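Local atomic coordinates of phage-like element PBSX protein XepA (Bacillus subtilis, PDB entry 6IA5), a protein that is of unknown function, is encoded with a prophage lytic cassette yet does not seem to take part in host cell lysis, and assembles as a pentamer. Residues I67-G72 against W111-K116; F83-D88 against Y118-Y123. All blocks are in the same frame, centred on the assembly; numbering follows the deposited sequence.

Contact 1: I67-G72 against W111-K116; sequences ISKVKG and WVYLSK. With ACT (acetate ion), chain B; ACT (acetate ion), chain C.
Val-70 CG1 meets Leu-114 CD2 at 3.8 Å, and Ile-67 CG2 lies beside Leu-114 CD1. With Val-112, these side chains turn toward strands 80-87 and 118-125 of the facing sheet, where Val-70 and Val-112 reach Ile-84. Val-70 and Val-112 pair antiparallel by two hydrogen bonds, and Leu-114 N adds a nearly straight one to Ser-68 O (2.9 Å, 175° at the hydrogen).

Beyond this core the indole of Trp-111 is held between two lysine chains. Lys-71 CB sits over one face, 3.6 Å from the centroid of the six-membered ring. Lys-69 CE lies over the opposite face, and its NZ makes a cation-pi contact at 4.7 Å from the same centroid. CG of Lys-69 is between the backbone N and the carbonyl carbon (chi1 59°), and the extended chain runs across the indole and alongside Tyr-113.

At the polar edge one water accepts from Lys-69 NZ and donates to Tyr-113 OH. In a neighbouring subunit, Glu-143 O accepts a hydrogen bond from Lys-69 NZ, while Asp-145 makes a salt bridge to Lys-69 and a hydrogen bond with Tyr-113 OH. The chemistry implies that apolar residues join the sheets, while lysines and aromatic rings meet neighbouring subunits.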
# COMPACT_ATOMS: atom_id res chain seq x y z
N ILE E 67 0.61 7.62 30.44
CA ILE E 67 1.52 6.61 29.91
C ILE E 67 0.75 5.66 29.00
O ILE E 67 -0.23 5.05 29.43
CB ILE E 67 2.27 5.86 31.03
CG1 ILE E 67 3.02 6.80 31.98
CG2 ILE E 67 3.21 4.82 30.43
CD1 ILE E 67 3.91 7.81 31.28
N SER E 68 1.23 5.50 27.75
CA SER E 68 0.58 4.62 26.78
C SER E 68 1.38 3.34 26.54
O SER E 68 0.81 2.34 26.08
CB SER E 68 0.36 5.37 25.48
OG SER E 68 1.63 5.72 24.95
N LYS E 69 2.69 3.36 26.79
CA LYS E 69 3.54 2.24 26.38
C LYS E 69 4.81 2.22 27.22
O LYS E 69 5.19 3.22 27.84
CB LYS E 69 3.94 2.37 24.89
CG LYS E 69 4.71 3.63 24.52
CD LYS E 69 5.02 3.72 23.01
CE LYS E 69 5.87 4.93 22.69
NZ LYS E 69 6.06 5.10 21.22
N VAL E 70 5.48 1.06 27.23
CA VAL E 70 6.64 0.87 28.08
C VAL E 70 7.62 -0.05 27.37
O VAL E 70 7.21 -0.90 26.58
CB VAL E 70 6.24 0.33 29.48
CG1 VAL E 70 5.64 -1.07 29.44
CG2 VAL E 70 7.41 0.37 30.47
N LYS E 71 8.90 0.17 27.64
CA LYS E 71 9.94 -0.67 27.05
C LYS E 71 11.04 -0.84 28.09
O LYS E 71 11.31 0.09 28.85
CB LYS E 71 10.49 -0.02 25.78
CG LYS E 71 11.51 -0.87 25.03
CD LYS E 71 11.88 -0.28 23.68
CE LYS E 71 12.81 -1.21 22.92
NZ LYS E 71 13.19 -0.63 21.64
N GLY E 72 11.68 -2.02 28.08
CA GLY E 72 12.71 -2.31 29.07
C GLY E 72 14.02 -2.80 28.45
O GLY E 72 14.02 -3.37 27.36
N TRP E 111 8.44 -2.34 22.49
CA TRP E 111 7.46 -1.43 23.06
C TRP E 111 6.19 -2.23 23.34
O TRP E 111 5.68 -2.90 22.44
CB TRP E 111 7.16 -0.26 22.10
CG TRP E 111 8.24 0.77 22.12
CD1 TRP E 111 9.22 0.97 21.18
CD2 TRP E 111 8.49 1.71 23.19
NE1 TRP E 111 10.05 1.99 21.59
CE2 TRP E 111 9.62 2.47 22.81
CE3 TRP E 111 7.89 1.96 24.44
CZ2 TRP E 111 10.14 3.47 23.64
CZ3 TRP E 111 8.40 2.97 25.24
CH2 TRP E 111 9.51 3.72 24.85
N VAL E 112 5.72 -2.17 24.59
CA VAL E 112 4.48 -2.81 24.98
C VAL E 112 3.44 -1.72 25.20
O VAL E 112 3.66 -0.82 26.01
CB VAL E 112 4.69 -3.65 26.25
CG1 VAL E 112 3.37 -4.10 26.87
CG2 VAL E 112 5.62 -4.82 25.99
N TYR E 113 2.33 -1.79 24.45
CA TYR E 113 1.25 -0.82 24.55
C TYR E 113 0.33 -1.30 25.66
O TYR E 113 -0.13 -2.44 25.62
CB TYR E 113 0.57 -0.62 23.19
CG TYR E 113 1.42 0.17 22.23
CD1 TYR E 113 2.52 -0.43 21.61
CD2 TYR E 113 1.21 1.52 22.02
CE1 TYR E 113 3.34 0.29 20.74
CE2 TYR E 113 2.02 2.26 21.16
CZ TYR E 113 3.08 1.64 20.52
OH TYR E 113 3.89 2.36 19.70
N LEU E 114 0.07 -0.42 26.64
CA LEU E 114 -0.55 -0.83 27.89
C LEU E 114 -2.07 -0.71 27.78
O LEU E 114 -2.57 0.14 27.03
CB LEU E 114 0.00 0.08 28.99
CG LEU E 114 1.51 -0.06 29.23
CD1 LEU E 114 1.98 1.03 30.17
CD2 LEU E 114 1.84 -1.46 29.78
N SER E 115 -2.78 -1.51 28.58
CA SER E 115 -4.24 -1.38 28.61
C SER E 115 -4.81 -1.27 30.02
O SER E 115 -5.77 -0.55 30.22
CB SER E 115 -4.93 -2.43 27.80
OG SER E 115 -4.24 -3.65 27.91
N LYS E 116 -4.20 -1.94 31.01
CA LYS E 116 -4.72 -1.86 32.37
C LYS E 116 -4.14 -0.61 33.03
O LYS E 116 -3.28 0.05 32.46
CB LYS E 116 -4.35 -3.13 33.14
CG LYS E 116 -4.77 -4.41 32.44
CD LYS E 116 -4.67 -5.63 33.30
CE LYS E 116 -5.18 -6.84 32.54
NZ LYS E 116 -4.99 -8.08 33.33
C ACT B . 10.20 -2.11 19.17
O ACT B . 10.32 -1.23 18.30
OXT ACT B . 9.07 -2.56 19.49
CH3 ACT B . 11.47 -2.58 19.77
C ACT C . -6.30 -7.67 37.00
O ACT C . -6.33 -7.01 38.07
OXT ACT C . -6.30 -7.07 35.92
CH3 ACT C . -6.29 -9.19 36.93
O HOH W 1 -1.66 2.11 25.34
O HOH W 2 6.41 2.90 19.81

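Contact 2: F83-D88 against Y118-Y123; sequences FIEESD and YYRFRY. With ACT (acetate ion), chain C.
A salt-bridge network of Glu-85, Arg-120 and Arg-122 lies on one face of an antiparallel strand pair. Both arginines grip the carboxylate side-on through NE and NH2. Arg-120 gives both nitrogens to Glu-85 OE1, with NH2 at 2.8 Å, and its guanidinium is nearly coplanar with the carboxylate. NE uses the anti lone pair of that oxygen. Arg-122 comes from above the carboxylate plane, its own plane turned 45° from it. Its NE reaches Glu-85 OE1 and its NH2 Glu-85 OE2, both at 2.9 Å. Glu-85 OE1 accepts three bonds, which fixes the rotation of the carboxylate and probably favours its ionised form. Thr-95 also bonds to OE2.

The Arg-122 chain bends at chi3 (60°), and its guanidinium lies flat on the Phe-83 ring, centres 4.4 Å apart and planes at 14°. The stack is off-centre, with NH2 over the ring's rim.

On the other face Ile-84 CG1 packs against Phe-121 CE1 at 3.5 Å. Both side chains touch Val-70 of the facing sheet. Six backbone hydrogen bonds join Phe-83 to Arg-122, Glu-85 to Arg-120 and Ser-87 to Tyr-118. Asp-88 N, past the strand end, makes two weak bonds to an acetate. With the charge network on one face and Ile-84 and Phe-121 turned to the facing sheet on the other, the arrangement is that of two central strands in one sheet of a beta sandwich.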
# COMPACT_ATOMS: atom_id res chain seq x y z
N PHE E 83 9.98 -9.72 32.94
CA PHE E 83 8.55 -9.74 32.68
C PHE E 83 8.04 -8.30 32.71
O PHE E 83 8.41 -7.53 33.59
CB PHE E 83 7.80 -10.51 33.78
CG PHE E 83 8.19 -11.97 33.86
CD1 PHE E 83 7.63 -12.91 33.00
CD2 PHE E 83 9.15 -12.40 34.77
CE1 PHE E 83 8.03 -14.24 33.04
CE2 PHE E 83 9.52 -13.74 34.82
CZ PHE E 83 8.96 -14.65 33.96
N ILE E 84 7.17 -7.97 31.76
CA ILE E 84 6.40 -6.74 31.80
C ILE E 84 4.98 -7.14 32.15
O ILE E 84 4.39 -7.98 31.46
CB ILE E 84 6.44 -5.95 30.47
CG1 ILE E 84 7.88 -5.56 30.08
CG2 ILE E 84 5.53 -4.73 30.56
CD1 ILE E 84 7.96 -4.74 28.78
N GLU E 85 4.43 -6.52 33.20
CA GLU E 85 3.15 -7.00 33.71
C GLU E 85 2.20 -5.83 33.95
O GLU E 85 2.63 -4.69 34.13
CB GLU E 85 3.40 -7.79 35.00
CG GLU E 85 4.48 -8.84 34.81
CD GLU E 85 4.56 -9.87 35.91
OE1 GLU E 85 4.76 -9.45 37.08
OE2 GLU E 85 4.38 -11.06 35.62
N GLU E 86 0.91 -6.15 33.98
CA GLU E 86 -0.13 -5.14 34.11
C GLU E 86 -1.17 -5.58 35.14
O GLU E 86 -1.35 -6.79 35.38
CB GLU E 86 -0.81 -4.95 32.76
CG GLU E 86 0.09 -4.32 31.70
CD GLU E 86 -0.67 -4.03 30.42
OE1 GLU E 86 -1.63 -3.19 30.48
OE2 GLU E 86 -0.33 -4.68 29.39
N SER E 87 -1.86 -4.60 35.72
CA SER E 87 -2.86 -4.87 36.73
C SER E 87 -3.89 -3.75 36.73
O SER E 87 -3.52 -2.58 36.64
CB SER E 87 -2.20 -4.96 38.09
OG SER E 87 -3.18 -5.10 39.12
N ASP E 88 -5.18 -4.10 36.89
CA ASP E 88 -6.21 -3.10 37.08
C ASP E 88 -6.38 -2.71 38.54
O ASP E 88 -6.96 -1.66 38.81
CB ASP E 88 -7.51 -3.47 36.36
CG ASP E 88 -7.56 -2.82 34.98
OD1 ASP E 88 -7.13 -1.62 34.88
OD2 ASP E 88 -7.95 -3.52 34.03
N TYR E 118 -2.18 -0.17 35.79
CA TYR E 118 -0.86 -0.20 36.41
C TYR E 118 0.05 -1.12 35.61
O TYR E 118 -0.41 -2.14 35.10
CB TYR E 118 -0.95 -0.75 37.84
CG TYR E 118 -1.85 0.04 38.75
CD1 TYR E 118 -1.38 1.15 39.44
CD2 TYR E 118 -3.19 -0.29 38.89
CE1 TYR E 118 -2.20 1.90 40.26
CE2 TYR E 118 -4.04 0.45 39.70
CZ TYR E 118 -3.53 1.54 40.39
OH TYR E 118 -4.34 2.28 41.19
N TYR E 119 1.33 -0.74 35.53
CA TYR E 119 2.34 -1.57 34.89
C TYR E 119 3.50 -1.77 35.87
O TYR E 119 3.66 -0.98 36.80
CB TYR E 119 2.82 -0.95 33.56
CG TYR E 119 3.42 0.43 33.67
CD1 TYR E 119 2.61 1.56 33.68
CD2 TYR E 119 4.80 0.62 33.78
CE1 TYR E 119 3.14 2.84 33.80
CE2 TYR E 119 5.34 1.89 33.88
CZ TYR E 119 4.52 3.00 33.90
OH TYR E 119 5.06 4.25 34.04
N ARG E 120 4.31 -2.83 35.63
CA ARG E 120 5.54 -3.00 36.38
C ARG E 120 6.46 -3.92 35.59
O ARG E 120 6.01 -4.68 34.73
CB ARG E 120 5.26 -3.64 37.75
CG ARG E 120 5.00 -5.14 37.67
CD ARG E 120 4.79 -5.75 39.05
NE ARG E 120 4.53 -7.18 38.94
CZ ARG E 120 4.18 -7.96 39.96
NH1 ARG E 120 4.09 -7.45 41.17
NH2 ARG E 120 3.90 -9.24 39.76
N PHE E 121 7.76 -3.83 35.91
CA PHE E 121 8.73 -4.83 35.53
C PHE E 121 8.94 -5.75 36.73
O PHE E 121 8.97 -5.30 37.87
CB PHE E 121 10.07 -4.17 35.17
CG PHE E 121 10.10 -3.47 33.83
CD1 PHE E 121 8.95 -3.34 33.05
CD2 PHE E 121 11.28 -2.92 33.36
CE1 PHE E 121 8.99 -2.68 31.83
CE2 PHE E 121 11.31 -2.24 32.14
CZ PHE E 121 10.17 -2.12 31.38
N ARG E 122 9.08 -7.04 36.42
CA ARG E 122 9.49 -8.04 37.40
C ARG E 122 10.59 -8.87 36.75
O ARG E 122 10.40 -9.43 35.67
CB ARG E 122 8.27 -8.87 37.84
CG ARG E 122 8.58 -9.95 38.88
CD ARG E 122 7.33 -10.66 39.40
NE ARG E 122 6.58 -11.33 38.34
CZ ARG E 122 6.85 -12.54 37.84
NH1 ARG E 122 7.81 -13.29 38.36
NH2 ARG E 122 6.18 -12.99 36.80
N TYR E 123 11.76 -8.91 37.39
CA TYR E 123 12.90 -9.63 36.86
C TYR E 123 13.23 -10.79 37.80
O TYR E 123 13.46 -10.56 38.98
CB TYR E 123 14.11 -8.70 36.76
CG TYR E 123 15.28 -9.34 36.07
CD1 TYR E 123 16.13 -10.20 36.76
CD2 TYR E 123 15.51 -9.13 34.72
CE1 TYR E 123 17.19 -10.82 36.11
CE2 TYR E 123 16.56 -9.75 34.06
CZ TYR E 123 17.40 -10.60 34.76
OH TYR E 123 18.44 -11.23 34.13
C ACT C . -6.30 -7.67 37.00
O ACT C . -6.33 -7.01 38.07
OXT ACT C . -6.30 -7.07 35.92
CH3 ACT C . -6.29 -9.19 36.93

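Overall arrangement
Contacts 1 and 2 belong to the two facing four-stranded sheets of one domain, their centres about 10 Å apart. Contact 1 pairs an inner strand with an outermost one, whereas contact 2 pairs the two inner strands. The chain crosses between the sheets from strand 69-76 to 80-87 and again from 107-113 to 118-125. The apolar sides meet in the core, where Gly-72 packs on Phe-121. Glu-86 OE1 probably bonds to Ser-115 N and Lys-116 N, tying the segment after strand 107-113 to the sheet of contact 2. Both contacts are partly buried. Contact 1 meets other subunits through its outward side; contact 2 does so only at Asp-88, its outward face carrying an intrachain charge network.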